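Local coordinates for putative cytoplasmic protein (Salmonella typhimurium, PDB 2GK3), which is of unknown function but probably belongs to a glutamine amidotransferase-like family and assembles into a hexamer, at residues H26-Y30 against D31-S35; Y58-A61 against H62-Q65; W239-Y242 against T243-W246; L245-N248 against T249-I253. All blocks are in the same frame, centred on the assembly; numbering follows the deposited sequence.

Contact 1: residues H26-Y30 against D31-S35; sequences HSKGY and DSFTS
F33 sets its CG between its own backbone N and carbonyl carbon (chi1 75°), whereas H26 keeps its CG beside the N, opposite the carbonyl carbon (chi1 -50°); together these choices lay the two rings over each other on one face of a beta hairpin. They form an offset stack, centroids 4.3 Å apart and planes only 4° from parallel. F33 CZ sits above the rim of the imidazole, 3.6 Å from H26 CG, and H26 CB adds a CH-pi contact over the phenyl face. H26 NE2 reaches past the stack to S35 OG in a nearly straight 2.8 Å hydrogen bond, which with the stack fixes the ring's rotation. On the same face, the extended K28 brings NZ to the edge of the F33 ring, 3.4 Å from CE2. On the other face the S27 and S32 OG atoms share a 3.1 Å hydrogen bond in which either may be the donor. K28 N donates to D31 O at 2.6 Å, and the turn's own bond, D31 N to K28 O, is weak at 3.4 Å; G29 suits the positive phi of this type II' turn. H26 and S27 also pair with a strand of a second subunit, whose Y127 meets F33 edge-to-face. The serine pair thus links the strands and a water ties the D31 carboxylate to K28 O, while D31 OD1 also bonds N89 of the second subunit and S27 OG bonds S36 of a third; with F33 offering an apolar surface, this is consistent with a role for the hairpin in hexamer assembly.

Contact 2: residues Y58-A61 against H62-Q65; sequences YMPA and HTVQ
P60 and T63 meet at a beta-to-alpha junction, where strand 55-59, which runs parallel to strand 12-28, gives way to helix 61-67. Backbone bonds start the helix. T63 N donates to P60 O at 3.0 Å from above the carbonyl plane, 49° out of it, while A61 O receives only weak bonds, from V64 N at 3.1 Å and Q65 N at 3.4 Å. Proline suits the place just before the helix, since its missing N-H would find no acceptor in a preceding turn; the N-H of A61 is taken by S19 OG. A CH-pi contact joins P60 to H62: P60 CB lies over the imidazole face, 4.1 Å from the ring centroid and 21° off its normal. A chi1 of 60°, with CG between N and carbonyl carbon, places the H62 ring against P60 CB. The ring also meets H21, and Y38 and H62 of a fifth subunit, whose S36 and Y38 backbones bind the Q65 amide. Apolar packing involves M59. This selenomethionine carries its CG, placed anti to its backbone N, against T63 CB at 3.7 Å; its chain then bends at chi3, and its SE atom lies 3.6 Å from V64 CG2.

Contact 3: residues W239-Y242 against T243-W246; sequences WPFY and TDLW
F241, third residue of the type I turn from W239 to Y242, is the N-cap of helix 242-253, and its O receives L245 N at 2.9 Å with an N-H...O angle of 153°. One residue on, W246 N makes a weak bond to Y242 O. These residues also meet through their rings, one helical turn apart. Y242 holds its CG anti to its backbone N (chi1 -175°), which presents a ring face to the edge of the W246 indole in an edge-to-face pair, planes at 72°. The edge comes in at NE1, 3.4 Å from Y242 CE1. The indole suits this place because its polar edge meets a pi face while its carbon rim stays available for apolar packing. W239 turns its own rim to L245, CZ3 lying 4.1 Å from CD2. D244, an acidic residue well placed in the first turn of a helix, brings OD2 to the edge of the F241 ring, 4.1 Å from CD1. Outside the turn, W239 NE1 bonds S181 O and Y242 OH bonds C227 O, while F241 stacks on F180. W246 packs on L45 and L49 of helix 43-51 and on L122 and I124 of strand 120-124, with F223 of strand 218-223 edge-to-face.

Contact 4: residues L245-N248 against T249-I253; sequences LWVN and TLQFI
Q251 runs back along V247, the residue one helical turn before it, and the two side chains lie side by side, pointing the same way. At its root, Q251 CB rests 3.3 Å from V247 O, the carbonyl that its own backbone N uses as acceptor at 2.9 Å. From CG the chain bends at chi2 (107°), and chi1 (-138°) also departs from a staggered value, so the conformation looks somewhat strained. That course carries the amide back along the helix, and OE1 ends 3.5 Å from V247 CG1, so that the amide oxygen itself lies against a valine methyl. A long polar chain of this kind suits a partly exposed face of a helix, where its end need not be buried.

This is a continuous stretch of alpha helix near the end of helix 242-253, held by i to i+4 bonds such as L250 N to W246 O at 3.0 Å and F252 N to N248 O at 2.8 Å. L250 CG comes close to W246 O, at 3.1 Å, and the leucine packs on V80 and V82 of strand 80-84 and on L49 of helix 43-51, as an apolar residue should on the buried side. T249 is placed less surely, its methyl modelled too close to the backbone, so the lack of a partner for its buried OG1 is doubtful too. Toward the loops, N248 ND2 bonds V176 O, while F252 swings its ring away, CG anti to the backbone N, to meet F212 edge-to-face and the H174 ring.

Contact 3 covers the turn leading into helix 242-253 and the first turn of that helix; contact 4 continues along it, sharing L245 and W246, with centres about 10 Å apart. W246 bridges them, since its ring meets Y242 in contact 3 and its carbonyl receives L250 in contact 4. Contact 2 lies about 25 Å from contact 3 and about 23 Å from contact 4, centre to centre. Contact 1 stands at the tip of a hairpin, its centre about 35 Å from the centre of the chain and about 46 Å from that of contact 4. Neighbouring strands 12-28 and 55-59 link contacts 1 and 2, and both touch the second subunit, whereas contacts 3 and 4 touch no other chain.

Contact 1: residues H26-Y30 against D31-S35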
loop_
_atom_site.group_PDB
_atom_site.type_symbol
_atom_site.label_atom_id
_atom_site.label_comp_id
_atom_site.label_asym_id
_atom_site.label_seq_id
_atom_site.Cartn_x
_atom_site.Cartn_y
_atom_site.Cartn_z
ATOM N N HIS E 26 -7.610 -3.685 -4.674
ATOM C CA HIS E 26 -9.038 -4.034 -4.709
ATOM C C HIS E 26 -9.307 -5.107 -3.679
ATOM O O HIS E 26 -9.036 -6.267 -3.950
ATOM C CB HIS E 26 -9.473 -4.598 -6.074
ATOM C CG HIS E 26 -9.075 -3.773 -7.262
ATOM N ND1 HIS E 26 -9.996 -3.116 -8.056
ATOM C CD2 HIS E 26 -7.869 -3.572 -7.844
ATOM C CE1 HIS E 26 -9.371 -2.528 -9.058
ATOM N NE2 HIS E 26 -8.080 -2.783 -8.950
ATOM N N SER E 27 -9.840 -4.737 -2.522
ATOM C CA SER E 27 -10.129 -5.716 -1.466
ATOM C C SER E 27 -11.507 -6.369 -1.619
ATOM O O SER E 27 -12.533 -5.685 -1.603
ATOM C CB SER E 27 -9.997 -5.082 -0.076
ATOM O OG SER E 27 -8.658 -4.729 0.228
ATOM N N LYS E 28 -11.523 -7.693 -1.772
ATOM C CA LYS E 28 -12.780 -8.457 -1.871
ATOM C C LYS E 28 -12.906 -9.450 -0.720
ATOM O O LYS E 28 -12.489 -10.605 -0.830
ATOM C CB LYS E 28 -12.880 -9.167 -3.221
ATOM C CG LYS E 28 -12.852 -8.219 -4.387
ATOM C CD LYS E 28 -13.118 -8.919 -5.711
ATOM C CE LYS E 28 -13.390 -7.918 -6.821
ATOM N NZ LYS E 28 -13.112 -8.520 -8.169
ATOM N N GLY E 29 -13.486 -9.006 0.386
ATOM C CA GLY E 29 -13.498 -9.804 1.598
ATOM C C GLY E 29 -12.098 -9.893 2.194
ATOM O O GLY E 29 -11.450 -8.877 2.453
ATOM N N TYR E 30 -11.645 -11.116 2.425
ATOM C CA TYR E 30 -10.297 -11.388 2.887
ATOM C C TYR E 30 -9.214 -10.974 1.864
ATOM O O TYR E 30 -8.160 -10.447 2.255
ATOM C CB TYR E 30 -10.178 -12.884 3.207
ATOM C CG TYR E 30 -8.837 -13.267 3.783
ATOM C CD1 TYR E 30 -8.644 -13.302 5.157
ATOM C CD2 TYR E 30 -7.745 -13.577 2.939
ATOM C CE1 TYR E 30 -7.402 -13.638 5.685
ATOM C CE2 TYR E 30 -6.509 -13.907 3.451
ATOM C CZ TYR E 30 -6.345 -13.937 4.821
ATOM O OH TYR E 30 -5.136 -14.289 5.349
ATOM N N ASP E 31 -9.485 -11.207 0.573
ATOM C CA ASP E 31 -8.470 -11.135 -0.487
ATOM C C ASP E 31 -8.382 -9.799 -1.159
ATOM O O ASP E 31 -9.331 -9.024 -1.149
ATOM C CB ASP E 31 -8.750 -12.155 -1.606
ATOM C CG ASP E 31 -8.865 -13.569 -1.101
ATOM O OD1 ASP E 31 -7.886 -14.097 -0.499
ATOM O OD2 ASP E 31 -9.954 -14.149 -1.310
ATOM N N SER E 32 -7.241 -9.556 -1.792
ATOM C CA SER E 32 -7.067 -8.378 -2.632
ATOM C C SER E 32 -6.289 -8.747 -3.873
ATOM O O SER E 32 -5.366 -9.558 -3.818
ATOM C CB SER E 32 -6.322 -7.256 -1.897
ATOM O OG SER E 32 -6.774 -7.126 -0.560
ATOM N N PHE E 33 -6.666 -8.152 -4.997
ATOM C CA PHE E 33 -5.788 -8.126 -6.138
ATOM C C PHE E 33 -5.477 -6.666 -6.420
ATOM O O PHE E 33 -6.181 -5.772 -5.952
ATOM C CB PHE E 33 -6.402 -8.862 -7.345
ATOM C CG PHE E 33 -7.489 -8.106 -8.046
ATOM C CD1 PHE E 33 -7.193 -7.326 -9.158
ATOM C CD2 PHE E 33 -8.818 -8.197 -7.613
ATOM C CE1 PHE E 33 -8.195 -6.604 -9.814
ATOM C CE2 PHE E 33 -9.828 -7.492 -8.266
ATOM C CZ PHE E 33 -9.514 -6.693 -9.367
ATOM N N THR E 34 -4.410 -6.420 -7.174
ATOM C CA THR E 34 -3.988 -5.048 -7.449
ATOM C C THR E 34 -3.989 -4.765 -8.940
ATOM O O THR E 34 -3.782 -5.662 -9.739
ATOM C CB THR E 34 -2.596 -4.761 -6.845
ATOM O OG1 THR E 34 -1.612 -5.486 -7.571
ATOM C CG2 THR E 34 -2.525 -5.185 -5.388
ATOM N N SER E 35 -4.257 -3.527 -9.323
ATOM C CA SER E 35 -4.025 -3.118 -10.700
ATOM C C SER E 35 -3.296 -1.777 -10.655
ATOM O O SER E 35 -3.529 -0.967 -9.746
ATOM C CB SER E 35 -5.326 -3.037 -11.511
ATOM O OG SER E 35 -6.244 -2.093 -10.975
HETATM O O HOH W 1 -12.340 -13.063 -1.523
HETATM O O HOH W 2 -6.247 -8.599 1.568
#

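Contact 2: residues Y58-A61 against H62-Q65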
loop_
_atom_site.group_PDB
_atom_site.type_symbol
_atom_site.label_atom_id
_atom_site.label_comp_id
_atom_site.label_asym_id
_atom_site.label_seq_id
_atom_site.Cartn_x
_atom_site.Cartn_y
_atom_site.Cartn_z
ATOM N N TYR E 58 7.230 18.350 -22.915
ATOM C CA TYR E 58 6.494 17.785 -21.810
ATOM C C TYR E 58 7.403 16.964 -20.898
ATOM O O TYR E 58 8.097 16.042 -21.342
ATOM C CB TYR E 58 5.331 16.931 -22.296
ATOM C CG TYR E 58 4.499 16.395 -21.165
ATOM C CD1 TYR E 58 4.105 17.226 -20.112
ATOM C CD2 TYR E 58 4.089 15.074 -21.144
ATOM C CE1 TYR E 58 3.348 16.744 -19.060
ATOM C CE2 TYR E 58 3.312 14.589 -20.099
ATOM C CZ TYR E 58 2.951 15.435 -19.056
ATOM O OH TYR E 58 2.194 14.958 -18.008
HETATM N N MSE E 59 7.388 17.313 -19.618
HETATM C CA MSE E 59 8.184 16.612 -18.636
HETATM C C MSE E 59 7.279 16.101 -17.519
HETATM O O MSE E 59 6.976 16.837 -16.572
HETATM C CB MSE E 59 9.282 17.521 -18.099
HETATM C CG MSE E 59 10.253 16.815 -17.167
HETATM SE SE MSE E 59 11.609 17.997 -16.429
HETATM C CE MSE E 59 12.672 18.295 -18.038
ATOM N N PRO E 60 6.834 14.832 -17.631
ATOM C CA PRO E 60 6.040 14.238 -16.555
ATOM C C PRO E 60 6.832 14.235 -15.246
ATOM O O PRO E 60 8.062 14.283 -15.271
ATOM C CB PRO E 60 5.800 12.808 -17.026
ATOM C CG PRO E 60 6.119 12.791 -18.498
ATOM C CD PRO E 60 7.061 13.904 -18.760
ATOM N N ALA E 61 6.128 14.174 -14.119
ATOM C CA ALA E 61 6.759 14.087 -12.796
ATOM C C ALA E 61 7.924 13.088 -12.686
ATOM O O ALA E 61 8.983 13.438 -12.154
ATOM C CB ALA E 61 5.713 13.801 -11.734
ATOM N N HIS E 62 7.744 11.861 -13.185
ATOM C CA HIS E 62 8.822 10.851 -13.095
ATOM C C HIS E 62 10.123 11.309 -13.750
ATOM O O HIS E 62 11.207 10.985 -13.265
ATOM C CB HIS E 62 8.391 9.423 -13.534
ATOM C CG HIS E 62 7.909 9.317 -14.950
ATOM N ND1 HIS E 62 6.579 9.140 -15.269
ATOM C CD2 HIS E 62 8.574 9.355 -16.127
ATOM C CE1 HIS E 62 6.443 9.077 -16.578
ATOM N NE2 HIS E 62 7.635 9.223 -17.123
ATOM N N THR E 63 10.018 12.105 -14.808
ATOM C CA THR E 63 11.192 12.584 -15.535
ATOM C C THR E 63 11.971 13.663 -14.764
ATOM O O THR E 63 13.167 13.825 -14.971
ATOM C CB THR E 63 10.777 13.114 -16.929
ATOM O OG1 THR E 63 10.037 12.101 -17.609
ATOM C CG2 THR E 63 11.975 13.500 -17.772
ATOM N N VAL E 64 11.291 14.428 -13.911
ATOM C CA VAL E 64 11.978 15.337 -12.996
ATOM C C VAL E 64 12.870 14.542 -12.022
ATOM O O VAL E 64 13.996 14.951 -11.750
ATOM C CB VAL E 64 10.969 16.243 -12.223
ATOM C CG1 VAL E 64 11.667 17.065 -11.108
ATOM C CG2 VAL E 64 10.222 17.163 -13.186
ATOM N N GLN E 65 12.358 13.408 -11.527
ATOM C CA GLN E 65 13.076 12.499 -10.619
ATOM C C GLN E 65 14.374 11.932 -11.201
ATOM O O GLN E 65 15.393 11.925 -10.524
ATOM C CB GLN E 65 12.188 11.323 -10.188
ATOM C CG GLN E 65 10.939 11.671 -9.409
ATOM C CD GLN E 65 10.376 10.466 -8.638
ATOM O OE1 GLN E 65 9.963 9.461 -9.232
ATOM N NE2 GLN E 65 10.347 10.573 -7.307
#

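Contact 3: residues W239-Y242 against T243-W246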
loop_
_atom_site.group_PDB
_atom_site.type_symbol
_atom_site.label_atom_id
_atom_site.label_comp_id
_atom_site.label_asym_id
_atom_site.label_seq_id
_atom_site.Cartn_x
_atom_site.Cartn_y
_atom_site.Cartn_z
ATOM N N TRP E 239 -14.974 25.373 -23.259
ATOM C CA TRP E 239 -15.201 26.808 -23.263
ATOM C C TRP E 239 -14.418 27.411 -24.445
ATOM O O TRP E 239 -13.251 27.062 -24.650
ATOM C CB TRP E 239 -14.739 27.381 -21.917
ATOM C CG TRP E 239 -14.982 28.840 -21.680
ATOM C CD1 TRP E 239 -16.157 29.504 -21.812
ATOM C CD2 TRP E 239 -14.021 29.807 -21.218
ATOM N NE1 TRP E 239 -15.991 30.827 -21.496
ATOM C CE2 TRP E 239 -14.692 31.042 -21.122
ATOM C CE3 TRP E 239 -12.655 29.748 -20.889
ATOM C CZ2 TRP E 239 -14.049 32.217 -20.699
ATOM C CZ3 TRP E 239 -12.015 30.907 -20.475
ATOM C CH2 TRP E 239 -12.710 32.126 -20.382
ATOM N N PRO E 240 -15.067 28.275 -25.255
ATOM C CA PRO E 240 -14.471 28.844 -26.468
ATOM C C PRO E 240 -13.159 29.578 -26.226
ATOM O O PRO E 240 -12.356 29.734 -27.148
ATOM C CB PRO E 240 -15.531 29.846 -26.931
ATOM C CG PRO E 240 -16.779 29.316 -26.433
ATOM C CD PRO E 240 -16.455 28.735 -25.091
ATOM N N PHE E 241 -12.940 30.022 -24.993
ATOM C CA PHE E 241 -11.736 30.795 -24.682
ATOM C C PHE E 241 -10.691 30.012 -23.886
ATOM O O PHE E 241 -9.731 30.587 -23.372
ATOM C CB PHE E 241 -12.119 32.108 -23.988
ATOM C CG PHE E 241 -13.043 32.986 -24.808
ATOM C CD1 PHE E 241 -12.562 33.687 -25.915
ATOM C CD2 PHE E 241 -14.392 33.112 -24.471
ATOM C CE1 PHE E 241 -13.413 34.500 -26.677
ATOM C CE2 PHE E 241 -15.247 33.927 -25.221
ATOM C CZ PHE E 241 -14.759 34.615 -26.329
ATOM N N TYR E 242 -10.862 28.697 -23.801
ATOM C CA TYR E 242 -9.905 27.865 -23.079
ATOM C C TYR E 242 -8.502 28.047 -23.649
ATOM O O TYR E 242 -7.546 28.316 -22.904
ATOM C CB TYR E 242 -10.330 26.409 -23.143
ATOM C CG TYR E 242 -9.511 25.425 -22.337
ATOM C CD1 TYR E 242 -9.753 25.217 -20.970
ATOM C CD2 TYR E 242 -8.545 24.646 -22.952
ATOM C CE1 TYR E 242 -9.021 24.276 -20.239
ATOM C CE2 TYR E 242 -7.801 23.705 -22.231
ATOM C CZ TYR E 242 -8.037 23.517 -20.884
ATOM O OH TYR E 242 -7.282 22.574 -20.200
ATOM N N THR E 243 -8.394 27.932 -24.975
ATOM C CA THR E 243 -7.098 27.957 -25.649
ATOM C C THR E 243 -6.457 29.306 -25.496
ATOM O O THR E 243 -5.284 29.393 -25.128
ATOM C CB THR E 243 -7.197 27.598 -27.173
ATOM O OG1 THR E 243 -7.607 26.232 -27.321
ATOM C CG2 THR E 243 -5.858 27.785 -27.868
ATOM N N ASP E 244 -7.227 30.356 -25.785
ATOM C CA ASP E 244 -6.726 31.733 -25.730
ATOM C C ASP E 244 -6.280 32.115 -24.334
ATOM O O ASP E 244 -5.318 32.850 -24.185
ATOM C CB ASP E 244 -7.782 32.737 -26.220
ATOM C CG ASP E 244 -8.104 32.584 -27.700
ATOM O OD1 ASP E 244 -7.332 31.915 -28.441
ATOM O OD2 ASP E 244 -9.139 33.148 -28.121
ATOM N N LEU E 245 -6.996 31.620 -23.324
ATOM C CA LEU E 245 -6.645 31.873 -21.926
ATOM C C LEU E 245 -5.210 31.439 -21.671
ATOM O O LEU E 245 -4.372 32.253 -21.318
ATOM C CB LEU E 245 -7.603 31.146 -20.966
ATOM C CG LEU E 245 -7.270 31.104 -19.464
ATOM C CD1 LEU E 245 -7.098 32.504 -18.824
ATOM C CD2 LEU E 245 -8.329 30.315 -18.710
ATOM N N TRP E 246 -4.934 30.161 -21.905
ATOM C CA TRP E 246 -3.636 29.584 -21.600
ATOM C C TRP E 246 -2.559 30.130 -22.511
ATOM O O TRP E 246 -1.447 30.408 -22.062
ATOM C CB TRP E 246 -3.708 28.060 -21.680
ATOM C CG TRP E 246 -4.662 27.497 -20.688
ATOM C CD1 TRP E 246 -5.866 26.902 -20.946
ATOM C CD2 TRP E 246 -4.522 27.522 -19.259
ATOM N NE1 TRP E 246 -6.481 26.533 -19.763
ATOM C CE2 TRP E 246 -5.677 26.903 -18.713
ATOM C CE3 TRP E 246 -3.528 28.002 -18.386
ATOM C CZ2 TRP E 246 -5.863 26.740 -17.325
ATOM C CZ3 TRP E 246 -3.712 27.841 -17.008
ATOM C CH2 TRP E 246 -4.877 27.213 -16.498
#

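Contact 4: residues L245-N248 against T249-I253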
loop_
_atom_site.group_PDB
_atom_site.type_symbol
_atom_site.label_atom_id
_atom_site.label_comp_id
_atom_site.label_asym_id
_atom_site.label_seq_id
_atom_site.Cartn_x
_atom_site.Cartn_y
_atom_site.Cartn_z
ATOM N N LEU E 245 -6.996 31.620 -23.324
ATOM C CA LEU E 245 -6.645 31.873 -21.926
ATOM C C LEU E 245 -5.210 31.439 -21.671
ATOM O O LEU E 245 -4.372 32.253 -21.318
ATOM C CB LEU E 245 -7.603 31.146 -20.966
ATOM C CG LEU E 245 -7.270 31.104 -19.464
ATOM C CD1 LEU E 245 -7.098 32.504 -18.824
ATOM C CD2 LEU E 245 -8.329 30.315 -18.710
ATOM N N TRP E 246 -4.934 30.161 -21.905
ATOM C CA TRP E 246 -3.636 29.584 -21.600
ATOM C C TRP E 246 -2.559 30.130 -22.511
ATOM O O TRP E 246 -1.447 30.408 -22.062
ATOM C CB TRP E 246 -3.708 28.060 -21.680
ATOM C CG TRP E 246 -4.662 27.497 -20.688
ATOM C CD1 TRP E 246 -5.866 26.902 -20.946
ATOM C CD2 TRP E 246 -4.522 27.522 -19.259
ATOM N NE1 TRP E 246 -6.481 26.533 -19.763
ATOM C CE2 TRP E 246 -5.677 26.903 -18.713
ATOM C CE3 TRP E 246 -3.528 28.002 -18.386
ATOM C CZ2 TRP E 246 -5.863 26.740 -17.325
ATOM C CZ3 TRP E 246 -3.712 27.841 -17.008
ATOM C CH2 TRP E 246 -4.877 27.213 -16.498
ATOM N N VAL E 247 -2.904 30.300 -23.789
ATOM C CA VAL E 247 -1.978 30.825 -24.791
ATOM C C VAL E 247 -1.633 32.281 -24.477
ATOM O O VAL E 247 -0.451 32.636 -24.428
ATOM C CB VAL E 247 -2.513 30.605 -26.265
ATOM C CG1 VAL E 247 -1.856 31.544 -27.262
ATOM C CG2 VAL E 247 -2.247 29.175 -26.701
ATOM N N ASN E 248 -2.660 33.107 -24.251
ATOM C CA ASN E 248 -2.453 34.510 -23.862
ATOM C C ASN E 248 -1.640 34.653 -22.587
ATOM O O ASN E 248 -0.790 35.531 -22.512
ATOM C CB ASN E 248 -3.770 35.288 -23.681
ATOM C CG ASN E 248 -4.586 35.396 -24.952
ATOM O OD1 ASN E 248 -4.100 35.136 -26.066
ATOM N ND2 ASN E 248 -5.851 35.794 -24.793
ATOM N N THR E 249 -1.889 33.802 -21.584
ATOM C CA THR E 249 -1.144 33.969 -20.328
ATOM C C THR E 249 0.310 33.532 -20.491
ATOM O O THR E 249 1.236 34.169 -19.952
ATOM C CB THR E 249 -1.827 33.368 -19.045
ATOM O OG1 THR E 249 -1.115 32.228 -18.585
ATOM C CG2 THR E 249 -3.261 33.013 -19.240
ATOM N N LEU E 250 0.519 32.470 -21.269
ATOM C CA LEU E 250 1.891 32.064 -21.625
ATOM C C LEU E 250 2.636 33.203 -22.308
ATOM O O LEU E 250 3.750 33.542 -21.931
ATOM C CB LEU E 250 1.866 30.821 -22.517
ATOM C CG LEU E 250 1.556 29.564 -21.724
ATOM C CD1 LEU E 250 1.623 28.323 -22.604
ATOM C CD2 LEU E 250 2.522 29.474 -20.524
ATOM N N GLN E 251 1.962 33.819 -23.275
ATOM C CA GLN E 251 2.499 34.902 -24.089
ATOM C C GLN E 251 2.721 36.184 -23.263
ATOM O O GLN E 251 3.694 36.922 -23.473
ATOM C CB GLN E 251 1.526 35.174 -25.240
ATOM C CG GLN E 251 2.188 35.407 -26.585
ATOM C CD GLN E 251 2.025 34.241 -27.533
ATOM O OE1 GLN E 251 0.950 33.631 -27.603
ATOM N NE2 GLN E 251 3.077 33.938 -28.294
ATOM N N PHE E 252 1.814 36.446 -22.324
ATOM C CA PHE E 252 1.938 37.618 -21.458
ATOM C C PHE E 252 3.225 37.625 -20.613
ATOM O O PHE E 252 3.882 38.664 -20.468
ATOM C CB PHE E 252 0.701 37.773 -20.562
ATOM C CG PHE E 252 0.594 39.136 -19.920
ATOM C CD1 PHE E 252 0.137 40.235 -20.657
ATOM C CD2 PHE E 252 0.963 39.323 -18.587
ATOM C CE1 PHE E 252 0.048 41.498 -20.081
ATOM C CE2 PHE E 252 0.881 40.577 -17.992
ATOM C CZ PHE E 252 0.423 41.675 -18.748
ATOM N N ILE E 253 3.579 36.461 -20.083
ATOM C CA ILE E 253 4.694 36.318 -19.144
ATOM C C ILE E 253 5.999 35.805 -19.807
ATOM O O ILE E 253 7.032 35.664 -19.145
ATOM C CB ILE E 253 4.281 35.435 -17.909
ATOM C CG1 ILE E 253 4.218 33.950 -18.281
ATOM C CG2 ILE E 253 2.916 35.880 -17.345
ATOM C CD1 ILE E 253 3.912 33.016 -17.114
#